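Local atomic coordinates of phospholethanolamine N-methyltransferase 2 (Haemonchus contortus, PDB entry 4KRI), a protein that probably uses S-adenosylmethionine to methylate phosphomonomethylethanolamine, a late step in nematode phosphocholine synthesis. Residues E75-S80 and Q104-V109; E81-F86 and A116-Y121; N371-F376 and Q415-D420. One frame throughout, in Å; residues are numbered along the deposited sequence.

Interaction 1. Residues E75-S80 and Q104-V109; sequences EEINDS and QDLSKV
Asp105 OD1 is gripped by two N-H groups, Ser107 N and Asn153 ND2, and this probably steadies the turn that carries Leu106 and Val109, which meet Ile77. The bond from Ser107 N to Asp105 OD1 is 3.0 Å long and makes an Asx turn. Its donor sits well above the carboxylate plane. The other oxygen, Asp105 OD2, accepts from Ser107 OG on its syn side at 3.1 Å. Leu106 to Val109 then form a type I beta turn.

The contact itself is apolar. Ile77 CG1 lies between the backbone N and the carbonyl carbon (chi1 65°). With CD1 extended beyond it (chi2 171°), this brings CD1 to both partners. Ile77 CD1 is 3.7 Å from Leu106 CD2 and equally far from Val109 CG2. Ile77 CG2 is 4.2 Å from Gln104 CG. The amide end of Gln104 turns to other partners: NE2 to Asp74 OD1 and OE1 to Leu73 N.

Segment 75-80 holds a short 3-10 turn, 76-78, just before helix 80-93. Segment 104-109 leaves strand 98-105. Helix 114-124 packs on both, with Leu118 on Ile77 and Met115 on Leu106. Strand 156-166 meets Leu106 through Phe157 and Trp159.

Interaction 2. Residues E81-F86 and A116-Y121; sequences EKLDKF and AMLTDY
Leu83 and Tyr121 make the tight part of this contact between helices 80-93 and 114-124. One methyl does the touching. Leu83 CD2 lies over a face of the phenol ring, 4.0 Å from the centroid of the Tyr121 ring and 28° off its normal. This is a CH-pi contact. The methyl is shifted from the ring centre toward CD2 of the ring, with Leu83 CD2 and Tyr121 CD2 3.6 Å apart. The same methyl also meets Leu118 CD2, at 4.0 Å. Leu83 and Leu118 are both buried, so this end of the contact is closed and oily.

The other end is polar and partly open to solvent. Tyr121 reaches across with CG roughly anti to the backbone N. Its hydroxyl donates to Asp84 OD1 in a short bond of 2.6 Å from Tyr121 OH. The carboxylate oxygen sits at the ring edge and is met on its syn side, somewhat out of the carboxylate plane. Carboxylate and ring are nearly coplanar, 17° apart. The phenol is thus held from two directions: the leucine methyl covers a face, and the aspartate grips the hydroxyl.

The backbones are far apart. The two short helical segments cross at -48° with their axes 12.8 Å apart at closest approach, so side chains, not backbones, span the gap.

Both helices belong to the N-terminal part of the protein. Ser80 and Ile87 of helix 80-93 also touch Tyr121, and Phe125 lies against Asp84. Elsewhere on helix 114-124, Thr119 packs on strand 132-143 and on Thr255 of helix 255-268, while Asp120 OD1 pairs with Arg177.

Interaction 3. Residues N371-F376 and Q415-D420; sequences NMTPRF and QYIADD
Ile417 has CG1 beside its backbone N (chi1 -74°) and CG2 anti to that N, so its two branches part toward different partners. Its CG1 branch ends at Phe376, whose ring swings across with CG anti to the backbone N (chi1 -171°). Ile417 CD1 stands 3.5 Å from Phe376 CD2, at an oblique approach to the ring. The shorter branch meets a threonine methyl, with Ile417 CG2 and Thr373 CG2 3.8 Å apart. The isoleucine thus fills the angle between two side chains about one helical turn apart.

The segments open and close the helical insert between the last two strands of the methyltransferase fold. Strand 367-371 runs antiparallel to strand 422-430, as at the edge of class I, Rossmann-like methyltransferases. Helix 373-389 starts right after the first strand, and helix 400-418 ends just before the second.

Polar groups tie both helix ends. Asn371 OD1 accepts from Thr373 N at 3.0 Å, an Asx turn at the helix start. Thr373 OG1 also lies in the carbonyl plane of Asn371 OD1, at a separation short enough to be doubtful in detail. It is hydrogen-bonded to Trp424 N as well. Helix 400-418 ends in a Schellman motif, with Asp420 at positive phi. One water bridges the two ends: it accepts from Asn371 ND2 at 3.0 Å and donates to Asp420 OD1 at 2.7 Å. Asp420 OD2 turns to His331 N. Phe376 also meets Tyr327, which lines the phosphomonomethylethanolamine pocket; its own side chain is about 6 Å from that ligand.

In the fold
Interactions 1 and 2 are neighbours, with centres about 10 Å apart, and both lie in the N-terminal part of the protein. Their segments alternate along the chain: 75-80 runs straight into 81-86, and 104-109 is followed by 116-121. Helix 80-93 begins at Ser80, the last residue of segment 75-80, and helix 114-124 follows strand 98-105. The salt bridge between Glu75 and Lys82 also joins them. Interaction 3 comes later, in the Rossmann-like methyltransferase part. Its centre is about 47 Å from that of interaction 1 and about 45 Å from that of interaction 2, across the chain's centre. Interaction 3 lies near the substrate pocket, far from the first two.

Interaction 1. Residues E75-S80 and Q104-V109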
ATOM      1  N   GLU A  75      10.025  14.108  20.032  1.00 39.08           N
ATOM      2  CA  GLU A  75       9.100  14.579  21.055  1.00 41.91           C
ATOM      3  C   GLU A  75       7.659  14.584  20.563  1.00 43.16           C
ATOM      4  O   GLU A  75       6.750  14.144  21.271  1.00 41.87           O
ATOM      5  CB  GLU A  75       9.474  15.987  21.509  1.00 50.14           C
ATOM      6  CG  GLU A  75      10.596  16.049  22.522  1.00 61.16           C
ATOM      7  CD  GLU A  75      10.675  17.408  23.175  1.00 68.75           C
ATOM      8  OE1 GLU A  75      10.132  18.372  22.594  1.00 68.53           O
ATOM      9  OE2 GLU A  75      11.265  17.512  24.270  1.00 75.35           O
ATOM     10  N   GLU A  76       7.457  15.088  19.348  1.00 35.47           N
ATOM     11  CA  GLU A  76       6.114  15.246  18.783  1.00 31.46           C
ATOM     12  C   GLU A  76       5.335  13.945  18.648  1.00 36.21           C
ATOM     13  O   GLU A  76       4.123  13.918  18.866  1.00 36.64           O
ATOM     14  CB  GLU A  76       6.181  15.939  17.417  1.00 30.85           C
ATOM     15  CG  GLU A  76       6.456  17.440  17.469  1.00 36.21           C
ATOM     16  CD  GLU A  76       7.867  17.791  17.942  1.00 42.95           C
ATOM     17  OE1 GLU A  76       8.745  16.898  17.983  1.00 40.39           O
ATOM     18  OE2 GLU A  76       8.105  18.973  18.272  1.00 45.32           O
ATOM     19  N   ILE A  77       6.011  12.861  18.284  1.00 34.09           N
ATOM     20  CA  ILE A  77       5.289  11.605  18.071  1.00 37.36           C
ATOM     21  C   ILE A  77       4.790  10.992  19.384  1.00 40.27           C
ATOM     22  O   ILE A  77       4.033  10.023  19.374  1.00 44.29           O
ATOM     23  CB  ILE A  77       6.107  10.574  17.254  1.00 36.12           C
ATOM     24  CG1 ILE A  77       7.350  10.128  18.023  1.00 42.11           C
ATOM     25  CG2 ILE A  77       6.492  11.152  15.888  1.00 34.07           C
ATOM     26  CD1 ILE A  77       8.084   8.969  17.369  1.00 45.65           C
ATOM     27  N   ASN A  78       5.201  11.567  20.510  1.00 39.40           N
ATOM     28  CA  ASN A  78       4.749  11.096  21.819  1.00 49.26           C
ATOM     29  C   ASN A  78       3.867  12.112  22.550  1.00 52.39           C
ATOM     30  O   ASN A  78       3.502  11.909  23.712  1.00 54.97           O
ATOM     31  CB  ASN A  78       5.953  10.732  22.699  1.00 57.65           C
ATOM     32  CG  ASN A  78       6.820   9.636  22.090  1.00 66.62           C
ATOM     33  OD1 ASN A  78       6.317   8.625  21.593  1.00 66.21           O
ATOM     34  ND2 ASN A  78       8.132   9.838  22.124  1.00 70.19           N
ATOM     35  N   ASP A  79       3.526  13.204  21.868  1.00 45.22           N
ATOM     36  CA  ASP A  79       2.813  14.321  22.492  1.00 43.73           C
ATOM     37  C   ASP A  79       1.961  15.040  21.445  1.00 38.75           C
ATOM     38  O   ASP A  79       2.492  15.765  20.606  1.00 40.35           O
ATOM     39  CB  ASP A  79       3.822  15.295  23.113  1.00 43.98           C
ATOM     40  CG  ASP A  79       3.165  16.420  23.898  1.00 50.29           C
ATOM     41  OD1 ASP A  79       1.932  16.609  23.809  1.00 48.53           O
ATOM     42  OD2 ASP A  79       3.904  17.136  24.609  1.00 60.61           O
ATOM     43  N   SER A  80       0.646  14.856  21.509  1.00 35.03           N
ATOM     44  CA  SER A  80      -0.237  15.362  20.457  1.00 36.49           C
ATOM     45  C   SER A  80      -0.271  16.888  20.386  1.00 40.15           C
ATOM     46  O   SER A  80      -0.417  17.457  19.306  1.00 38.55           O
ATOM     47  CB  SER A  80      -1.653  14.796  20.601  1.00 39.59           C
ATOM     48  OG  SER A  80      -2.283  15.281  21.772  1.00 45.39           O
ATOM     49  N   GLN A 104      10.915   9.863   9.823  1.00 20.41           N
ATOM     50  CA  GLN A 104      11.006   9.610  11.247  1.00 25.11           C
ATOM     51  C   GLN A 104      11.150   8.121  11.484  1.00 24.75           C
ATOM     52  O   GLN A 104      10.350   7.332  10.976  1.00 24.78           O
ATOM     53  CB  GLN A 104       9.760  10.146  11.959  1.00 22.83           C
ATOM     54  CG  GLN A 104       9.793  10.002  13.471  1.00 30.57           C
ATOM     55  CD  GLN A 104      10.850  10.872  14.118  1.00 31.61           C
ATOM     56  OE1 GLN A 104      11.087  12.006  13.694  1.00 29.90           O
ATOM     57  NE2 GLN A 104      11.504  10.340  15.149  1.00 35.44           N
ATOM     58  N   ASP A 105      12.170   7.744  12.258  1.00 25.37           N
ATOM     59  CA  ASP A 105      12.388   6.343  12.628  1.00 23.48           C
ATOM     60  C   ASP A 105      11.431   5.945  13.749  1.00 25.24           C
ATOM     61  O   ASP A 105      11.397   6.599  14.796  1.00 32.12           O
ATOM     62  CB  ASP A 105      13.834   6.159  13.077  1.00 24.25           C
ATOM     63  CG  ASP A 105      14.168   4.725  13.428  1.00 33.96           C
ATOM     64  OD1 ASP A 105      13.427   3.798  13.025  1.00 31.56           O
ATOM     65  OD2 ASP A 105      15.194   4.530  14.108  1.00 41.67           O
ATOM     66  N   LEU A 106      10.650   4.884  13.536  1.00 23.72           N
ATOM     67  CA  LEU A 106       9.701   4.420  14.546  1.00 24.33           C
ATOM     68  C   LEU A 106      10.133   3.090  15.187  1.00 26.81           C
ATOM     69  O   LEU A 106       9.343   2.444  15.867  1.00 30.74           O
ATOM     70  CB  LEU A 106       8.283   4.310  13.958  1.00 23.57           C
ATOM     71  CG  LEU A 106       7.634   5.606  13.450  1.00 23.25           C
ATOM     72  CD1 LEU A 106       6.226   5.326  12.964  1.00 22.98           C
ATOM     73  CD2 LEU A 106       7.603   6.656  14.534  1.00 32.20           C
ATOM     74  N   SER A 107      11.385   2.690  14.975  1.00 27.54           N
ATOM     75  CA  SER A 107      11.856   1.402  15.487  1.00 32.52           C
ATOM     76  C   SER A 107      11.971   1.372  17.014  1.00 34.31           C
ATOM     77  O   SER A 107      11.936   0.301  17.621  1.00 34.00           O
ATOM     78  CB  SER A 107      13.188   1.003  14.846  1.00 28.93           C
ATOM     79  OG  SER A 107      14.254   1.825  15.288  1.00 29.31           O
ATOM     80  N   LYS A 108      12.109   2.542  17.631  1.00 32.23           N
ATOM     81  CA  LYS A 108      12.195   2.621  19.091  1.00 39.52           C
ATOM     82  C   LYS A 108      10.836   2.938  19.689  1.00 50.01           C
ATOM     83  O   LYS A 108      10.717   3.136  20.898  1.00 50.24           O
ATOM     84  CB  LYS A 108      13.220   3.669  19.541  1.00 39.33           C
ATOM     85  CG  LYS A 108      14.666   3.345  19.176  1.00 49.87           C
ATOM     86  CD  LYS A 108      15.634   4.302  19.868  1.00 58.88           C
ATOM     87  CE  LYS A 108      16.927   3.599  20.264  1.00 64.88           C
ATOM     88  NZ  LYS A 108      17.724   3.161  19.086  1.00 69.93           N
ATOM     89  N   VAL A 109       9.823   3.008  18.829  1.00 48.78           N
ATOM     90  CA  VAL A 109       8.440   3.126  19.273  1.00 49.62           C
ATOM     91  C   VAL A 109       7.812   1.738  19.289  1.00 52.97           C
ATOM     92  O   VAL A 109       7.491   1.168  18.238  1.00 51.81           O
ATOM     93  CB  VAL A 109       7.608   4.066  18.381  1.00 35.96           C
ATOM     94  CG1 VAL A 109       6.149   4.014  18.788  1.00 37.54           C
ATOM     95  CG2 VAL A 109       8.126   5.487  18.482  1.00 41.57           C
TER

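Interaction 2. Residues E81-F86 and A116-Y121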
ATOM      1  N   GLU A  81      -0.138  17.555  21.529  1.00 36.56           N
ATOM      2  CA  GLU A  81      -0.130  19.016  21.532  1.00 37.45           C
ATOM      3  C   GLU A  81       1.094  19.558  20.797  1.00 38.54           C
ATOM      4  O   GLU A  81       0.983  20.506  20.017  1.00 38.48           O
ATOM      5  CB  GLU A  81      -0.220  19.573  22.959  1.00 45.90           C
ATOM      6  CG  GLU A  81      -1.648  19.894  23.398  1.00 60.13           C
ATOM      7  CD  GLU A  81      -1.806  19.971  24.909  1.00 77.29           C
ATOM      8  OE1 GLU A  81      -2.942  19.772  25.395  1.00 82.74           O
ATOM      9  OE2 GLU A  81      -0.801  20.229  25.609  1.00 80.45           O
ATOM     10  N   LYS A  82       2.255  18.951  21.038  1.00 33.59           N
ATOM     11  CA  LYS A  82       3.458  19.302  20.286  1.00 34.70           C
ATOM     12  C   LYS A  82       3.332  18.923  18.815  1.00 34.24           C
ATOM     13  O   LYS A  82       3.781  19.667  17.942  1.00 33.79           O
ATOM     14  CB  LYS A  82       4.703  18.641  20.878  1.00 37.49           C
ATOM     15  CG  LYS A  82       5.082  19.157  22.262  1.00 40.11           C
ATOM     16  CD  LYS A  82       6.439  18.628  22.680  1.00 47.73           C
ATOM     17  CE  LYS A  82       6.748  19.001  24.124  1.00 57.39           C
ATOM     18  NZ  LYS A  82       7.825  18.137  24.689  1.00 61.62           N
ATOM     19  N   LEU A  83       2.737  17.765  18.539  1.00 28.60           N
ATOM     20  CA  LEU A  83       2.533  17.334  17.155  1.00 27.62           C
ATOM     21  C   LEU A  83       1.605  18.311  16.433  1.00 28.12           C
ATOM     22  O   LEU A  83       1.840  18.656  15.278  1.00 27.52           O
ATOM     23  CB  LEU A  83       1.980  15.904  17.095  1.00 29.63           C
ATOM     24  CG  LEU A  83       1.813  15.281  15.701  1.00 31.90           C
ATOM     25  CD1 LEU A  83       3.141  15.177  14.985  1.00 32.12           C
ATOM     26  CD2 LEU A  83       1.165  13.916  15.786  1.00 30.37           C
ATOM     27  N   ASP A  84       0.572  18.781  17.123  1.00 32.07           N
ATOM     28  CA  ASP A  84      -0.355  19.738  16.517  1.00 34.18           C
ATOM     29  C   ASP A  84       0.344  21.054  16.164  1.00 34.02           C
ATOM     30  O   ASP A  84       0.067  21.654  15.122  1.00 32.20           O
ATOM     31  CB  ASP A  84      -1.527  20.029  17.455  1.00 36.45           C
ATOM     32  CG  ASP A  84      -2.478  18.863  17.587  1.00 41.64           C
ATOM     33  OD1 ASP A  84      -2.473  17.966  16.717  1.00 41.14           O
ATOM     34  OD2 ASP A  84      -3.249  18.857  18.567  1.00 47.46           O
ATOM     35  N   LYS A  85       1.230  21.513  17.041  1.00 35.24           N
ATOM     36  CA  LYS A  85       2.016  22.710  16.755  1.00 30.52           C
ATOM     37  C   LYS A  85       2.871  22.525  15.505  1.00 32.49           C
ATOM     38  O   LYS A  85       2.972  23.431  14.679  1.00 31.26           O
ATOM     39  CB  LYS A  85       2.881  23.114  17.956  1.00 32.86           C
ATOM     40  CG  LYS A  85       2.219  24.150  18.831  1.00 45.72           C
ATOM     41  CD  LYS A  85       2.802  24.157  20.230  1.00 56.21           C
ATOM     42  CE  LYS A  85       2.076  25.169  21.103  1.00 66.30           C
ATOM     43  NZ  LYS A  85       2.180  26.546  20.529  1.00 72.46           N
ATOM     44  N   PHE A  86       3.470  21.347  15.361  1.00 29.08           N
ATOM     45  CA  PHE A  86       4.302  21.076  14.194  1.00 32.90           C
ATOM     46  C   PHE A  86       3.487  21.034  12.913  1.00 31.50           C
ATOM     47  O   PHE A  86       3.877  21.623  11.913  1.00 26.86           O
ATOM     48  CB  PHE A  86       5.070  19.757  14.324  1.00 27.61           C
ATOM     49  CG  PHE A  86       5.568  19.237  13.006  1.00 26.57           C
ATOM     50  CD1 PHE A  86       6.668  19.814  12.389  1.00 26.56           C
ATOM     51  CD2 PHE A  86       4.918  18.195  12.364  1.00 26.98           C
ATOM     52  CE1 PHE A  86       7.120  19.352  11.157  1.00 27.89           C
ATOM     53  CE2 PHE A  86       5.362  17.730  11.134  1.00 29.68           C
ATOM     54  CZ  PHE A  86       6.472  18.307  10.535  1.00 28.67           C
ATOM     55  N   ALA A 116       0.664   3.745  11.295  1.00 23.45           N
ATOM     56  CA  ALA A 116      -0.713   3.892  10.822  1.00 26.56           C
ATOM     57  C   ALA A 116      -1.437   5.030  11.532  1.00 28.82           C
ATOM     58  O   ALA A 116      -2.157   5.803  10.907  1.00 25.99           O
ATOM     59  CB  ALA A 116      -1.480   2.582  10.984  1.00 27.20           C
ATOM     60  N   MET A 117      -1.241   5.132  12.843  1.00 25.81           N
ATOM     61  CA  MET A 117      -1.904   6.173  13.622  1.00 24.97           C
ATOM     62  C   MET A 117      -1.392   7.560  13.255  1.00 27.22           C
ATOM     63  O   MET A 117      -2.162   8.517  13.196  1.00 28.90           O
ATOM     64  CB  MET A 117      -1.718   5.925  15.124  1.00 30.58           C
ATOM     65  CG  MET A 117      -2.160   4.543  15.575  1.00 45.96           C
ATOM     66  SD  MET A 117      -2.428   4.435  17.362  1.00 79.13           S
ATOM     67  CE  MET A 117      -1.295   5.683  17.981  1.00 69.36           C
ATOM     68  N   LEU A 118      -0.092   7.670  13.000  1.00 22.69           N
ATOM     69  CA  LEU A 118       0.474   8.938  12.558  1.00 22.51           C
ATOM     70  C   LEU A 118      -0.088   9.323  11.193  1.00 22.85           C
ATOM     71  O   LEU A 118      -0.472  10.483  10.971  1.00 23.84           O
ATOM     72  CB  LEU A 118       1.998   8.853  12.512  1.00 22.36           C
ATOM     73  CG  LEU A 118       2.699   8.995  13.858  1.00 26.50           C
ATOM     74  CD1 LEU A 118       4.186   8.798  13.661  1.00 28.02           C
ATOM     75  CD2 LEU A 118       2.418  10.375  14.452  1.00 26.77           C
ATOM     76  N   THR A 119      -0.169   8.351  10.287  1.00 21.37           N
ATOM     77  CA  THR A 119      -0.686   8.615   8.949  1.00 22.13           C
ATOM     78  C   THR A 119      -2.114   9.132   9.024  1.00 22.83           C
ATOM     79  O   THR A 119      -2.467  10.117   8.361  1.00 24.82           O
ATOM     80  CB  THR A 119      -0.617   7.354   8.074  1.00 26.08           C
ATOM     81  OG1 THR A 119       0.734   6.872   8.072  1.00 24.43           O
ATOM     82  CG2 THR A 119      -1.043   7.661   6.644  1.00 26.89           C
ATOM     83  N   ASP A 120      -2.935   8.495   9.852  1.00 25.49           N
ATOM     84  CA  ASP A 120      -4.313   8.951  10.018  1.00 27.60           C
ATOM     85  C   ASP A 120      -4.356  10.351  10.625  1.00 28.86           C
ATOM     86  O   ASP A 120      -5.165  11.185  10.226  1.00 31.80           O
ATOM     87  CB  ASP A 120      -5.110   7.976  10.890  1.00 30.85           C
ATOM     88  CG  ASP A 120      -5.480   6.698  10.156  1.00 35.67           C
ATOM     89  OD1 ASP A 120      -5.465   6.692   8.904  1.00 39.17           O
ATOM     90  OD2 ASP A 120      -5.803   5.698  10.838  1.00 37.34           O
ATOM     91  N   TYR A 121      -3.472  10.612  11.580  1.00 25.43           N
ATOM     92  CA  TYR A 121      -3.438  11.906  12.249  1.00 25.21           C
ATOM     93  C   TYR A 121      -3.127  13.027  11.255  1.00 26.27           C
ATOM     94  O   TYR A 121      -3.771  14.077  11.265  1.00 32.71           O
ATOM     95  CB  TYR A 121      -2.388  11.890  13.357  1.00 31.00           C
ATOM     96  CG  TYR A 121      -2.625  12.901  14.456  1.00 30.99           C
ATOM     97  CD1 TYR A 121      -3.322  12.549  15.602  1.00 35.10           C
ATOM     98  CD2 TYR A 121      -2.143  14.197  14.354  1.00 29.02           C
ATOM     99  CE1 TYR A 121      -3.538  13.459  16.615  1.00 40.07           C
ATOM    100  CE2 TYR A 121      -2.360  15.121  15.362  1.00 37.34           C
ATOM    101  CZ  TYR A 121      -3.058  14.744  16.490  1.00 43.73           C
ATOM    102  OH  TYR A 121      -3.281  15.646  17.508  1.00 45.67           O
TER

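Interaction 3. Residues N371-F376 and Q415-D420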
ATOM      1  N   ASN A 371     -11.013 -19.125 -16.017  1.00 25.52           N
ATOM      2  CA  ASN A 371     -12.069 -19.089 -15.026  1.00 28.85           C
ATOM      3  C   ASN A 371     -11.779 -20.150 -13.968  1.00 28.88           C
ATOM      4  O   ASN A 371     -11.972 -21.336 -14.213  1.00 35.14           O
ATOM      5  CB  ASN A 371     -13.425 -19.356 -15.695  1.00 31.99           C
ATOM      6  CG  ASN A 371     -14.573 -19.381 -14.705  1.00 34.79           C
ATOM      7  OD1 ASN A 371     -14.396 -19.090 -13.521  1.00 34.05           O
ATOM      8  ND2 ASN A 371     -15.766 -19.721 -15.189  1.00 36.94           N
ATOM      9  N   MET A 372     -11.306 -19.720 -12.796  1.00 31.42           N
ATOM     10  CA  MET A 372     -10.922 -20.653 -11.737  1.00 29.89           C
ATOM     11  C   MET A 372     -12.016 -20.824 -10.705  1.00 31.08           C
ATOM     12  O   MET A 372     -11.764 -21.271  -9.582  1.00 30.31           O
ATOM     13  CB  MET A 372      -9.639 -20.184 -11.039  1.00 29.31           C
ATOM     14  CG  MET A 372      -8.466 -20.040 -11.961  1.00 28.40           C
ATOM     15  SD  MET A 372      -6.944 -19.657 -11.033  1.00 32.60           S
ATOM     16  CE  MET A 372      -7.383 -18.160 -10.120  1.00 29.64           C
ATOM     17  N   THR A 373     -13.239 -20.472 -11.080  1.00 32.55           N
ATOM     18  CA  THR A 373     -14.353 -20.576 -10.151  1.00 27.46           C
ATOM     19  C   THR A 373     -14.539 -21.979  -9.534  1.00 30.11           C
ATOM     20  O   THR A 373     -14.864 -22.080  -8.347  1.00 32.94           O
ATOM     21  CB  THR A 373     -15.643 -20.048 -10.783  1.00 31.47           C
ATOM     22  OG1 THR A 373     -15.408 -18.711 -11.242  1.00 33.20           O
ATOM     23  CG2 THR A 373     -16.780 -20.051  -9.779  1.00 36.14           C
ATOM     24  N   PRO A 374     -14.313 -23.061 -10.312  1.00 36.04           N
ATOM     25  CA  PRO A 374     -14.452 -24.365  -9.650  1.00 35.02           C
ATOM     26  C   PRO A 374     -13.460 -24.597  -8.512  1.00 31.71           C
ATOM     27  O   PRO A 374     -13.834 -25.237  -7.529  1.00 36.31           O
ATOM     28  CB  PRO A 374     -14.195 -25.360 -10.785  1.00 37.70           C
ATOM     29  CG  PRO A 374     -14.665 -24.636 -12.013  1.00 40.42           C
ATOM     30  CD  PRO A 374     -14.233 -23.209 -11.780  1.00 37.92           C
ATOM     31  N   ARG A 375     -12.230 -24.103  -8.637  1.00 28.93           N
ATOM     32  CA  ARG A 375     -11.284 -24.184  -7.528  1.00 26.92           C
ATOM     33  C   ARG A 375     -11.727 -23.293  -6.357  1.00 31.45           C
ATOM     34  O   ARG A 375     -11.616 -23.682  -5.199  1.00 34.23           O
ATOM     35  CB  ARG A 375      -9.871 -23.804  -7.998  1.00 27.81           C
ATOM     36  CG  ARG A 375      -8.830 -23.793  -6.887  1.00 31.22           C
ATOM     37  CD  ARG A 375      -8.615 -25.167  -6.271  1.00 33.79           C
ATOM     38  NE  ARG A 375      -7.685 -25.073  -5.144  1.00 33.31           N
ATOM     39  CZ  ARG A 375      -7.823 -25.729  -3.997  1.00 41.03           C
ATOM     40  NH1 ARG A 375      -8.855 -26.540  -3.812  1.00 41.53           N
ATOM     41  NH2 ARG A 375      -6.926 -25.567  -3.030  1.00 40.33           N
ATOM     42  N   PHE A 376     -12.233 -22.104  -6.671  1.00 31.09           N
ATOM     43  CA  PHE A 376     -12.737 -21.180  -5.662  1.00 33.47           C
ATOM     44  C   PHE A 376     -13.809 -21.867  -4.822  1.00 32.82           C
ATOM     45  O   PHE A 376     -13.814 -21.748  -3.596  1.00 33.10           O
ATOM     46  CB  PHE A 376     -13.315 -19.939  -6.348  1.00 33.54           C
ATOM     47  CG  PHE A 376     -13.682 -18.822  -5.404  1.00 30.55           C
ATOM     48  CD1 PHE A 376     -12.844 -18.466  -4.358  1.00 30.60           C
ATOM     49  CD2 PHE A 376     -14.857 -18.108  -5.587  1.00 30.98           C
ATOM     50  CE1 PHE A 376     -13.183 -17.434  -3.500  1.00 33.91           C
ATOM     51  CE2 PHE A 376     -15.196 -17.066  -4.730  1.00 33.12           C
ATOM     52  CZ  PHE A 376     -14.357 -16.734  -3.689  1.00 31.48           C
ATOM     53  N   GLN A 415     -23.504 -19.585  -2.673  1.00 37.85           N
ATOM     54  CA  GLN A 415     -24.704 -19.334  -3.466  1.00 37.60           C
ATOM     55  C   GLN A 415     -24.458 -18.365  -4.640  1.00 39.88           C
ATOM     56  O   GLN A 415     -25.057 -18.511  -5.713  1.00 38.40           O
ATOM     57  CB  GLN A 415     -25.848 -18.837  -2.579  1.00 39.95           C
ATOM     58  CG  GLN A 415     -27.185 -18.750  -3.309  1.00 44.34           C
ATOM     59  CD  GLN A 415     -27.612 -20.084  -3.919  1.00 51.92           C
ATOM     60  OE1 GLN A 415     -27.625 -21.117  -3.241  1.00 60.10           O
ATOM     61  NE2 GLN A 415     -27.958 -20.065  -5.209  1.00 48.98           N
ATOM     62  N   TYR A 416     -23.580 -17.382  -4.442  1.00 34.09           N
ATOM     63  CA  TYR A 416     -23.232 -16.450  -5.513  1.00 35.16           C
ATOM     64  C   TYR A 416     -22.547 -17.196  -6.649  1.00 39.77           C
ATOM     65  O   TYR A 416     -22.728 -16.865  -7.825  1.00 35.80           O
ATOM     66  CB  TYR A 416     -22.295 -15.345  -5.010  1.00 31.77           C
ATOM     67  CG  TYR A 416     -22.842 -14.482  -3.900  1.00 35.39           C
ATOM     68  CD1 TYR A 416     -24.208 -14.343  -3.707  1.00 38.83           C
ATOM     69  CD2 TYR A 416     -21.985 -13.798  -3.047  1.00 40.17           C
ATOM     70  CE1 TYR A 416     -24.706 -13.554  -2.696  1.00 42.53           C
ATOM     71  CE2 TYR A 416     -22.477 -13.009  -2.029  1.00 40.43           C
ATOM     72  CZ  TYR A 416     -23.838 -12.891  -1.861  1.00 41.00           C
ATOM     73  OH  TYR A 416     -24.333 -12.104  -0.849  1.00 50.59           O
ATOM     74  N   ILE A 417     -21.743 -18.192  -6.294  1.00 38.77           N
ATOM     75  CA  ILE A 417     -21.098 -19.028  -7.297  1.00 40.90           C
ATOM     76  C   ILE A 417     -22.151 -19.851  -8.028  1.00 42.18           C
ATOM     77  O   ILE A 417     -22.110 -19.993  -9.250  1.00 40.91           O
ATOM     78  CB  ILE A 417     -20.083 -19.980  -6.662  1.00 37.82           C
ATOM     79  CG1 ILE A 417     -18.833 -19.211  -6.246  1.00 37.71           C
ATOM     80  CG2 ILE A 417     -19.702 -21.096  -7.631  1.00 37.09           C
ATOM     81  CD1 ILE A 417     -17.747 -20.099  -5.700  1.00 38.91           C
ATOM     82  N   ALA A 418     -23.096 -20.386  -7.264  1.00 35.29           N
ATOM     83  CA  ALA A 418     -24.147 -21.236  -7.815  1.00 38.57           C
ATOM     84  C   ALA A 418     -24.952 -20.530  -8.901  1.00 42.87           C
ATOM     85  O   ALA A 418     -25.338 -21.136  -9.901  1.00 44.96           O
ATOM     86  CB  ALA A 418     -25.054 -21.708  -6.707  1.00 41.46           C
ATOM     87  N   ASP A 419     -25.207 -19.245  -8.704  1.00 40.69           N
ATOM     88  CA  ASP A 419     -25.948 -18.469  -9.692  1.00 38.54           C
ATOM     89  C   ASP A 419     -25.047 -17.969 -10.830  1.00 37.72           C
ATOM     90  O   ASP A 419     -25.511 -17.281 -11.742  1.00 39.25           O
ATOM     91  CB  ASP A 419     -26.652 -17.299  -8.995  1.00 39.75           C
ATOM     92  CG  ASP A 419     -27.669 -17.761  -7.976  1.00 47.18           C
ATOM     93  OD1 ASP A 419     -28.247 -18.852  -8.170  1.00 55.66           O
ATOM     94  OD2 ASP A 419     -27.893 -17.038  -6.984  1.00 48.04           O
ATOM     95  N   ASP A 420     -23.766 -18.343 -10.776  1.00 36.27           N
ATOM     96  CA  ASP A 420     -22.728 -17.828 -11.688  1.00 33.75           C
ATOM     97  C   ASP A 420     -22.671 -16.304 -11.671  1.00 35.65           C
ATOM     98  O   ASP A 420     -22.504 -15.662 -12.712  1.00 34.85           O
ATOM     99  CB  ASP A 420     -22.896 -18.357 -13.126  1.00 38.79           C
ATOM    100  CG  ASP A 420     -21.612 -18.235 -13.949  1.00 47.01           C
ATOM    101  OD1 ASP A 420     -20.533 -18.594 -13.427  1.00 43.79           O
ATOM    102  OD2 ASP A 420     -21.671 -17.770 -15.112  1.00 44.17           O
TER
HETATM  103  O   HOH W   1     -18.429 -20.234 -13.821  1.00 56.54           O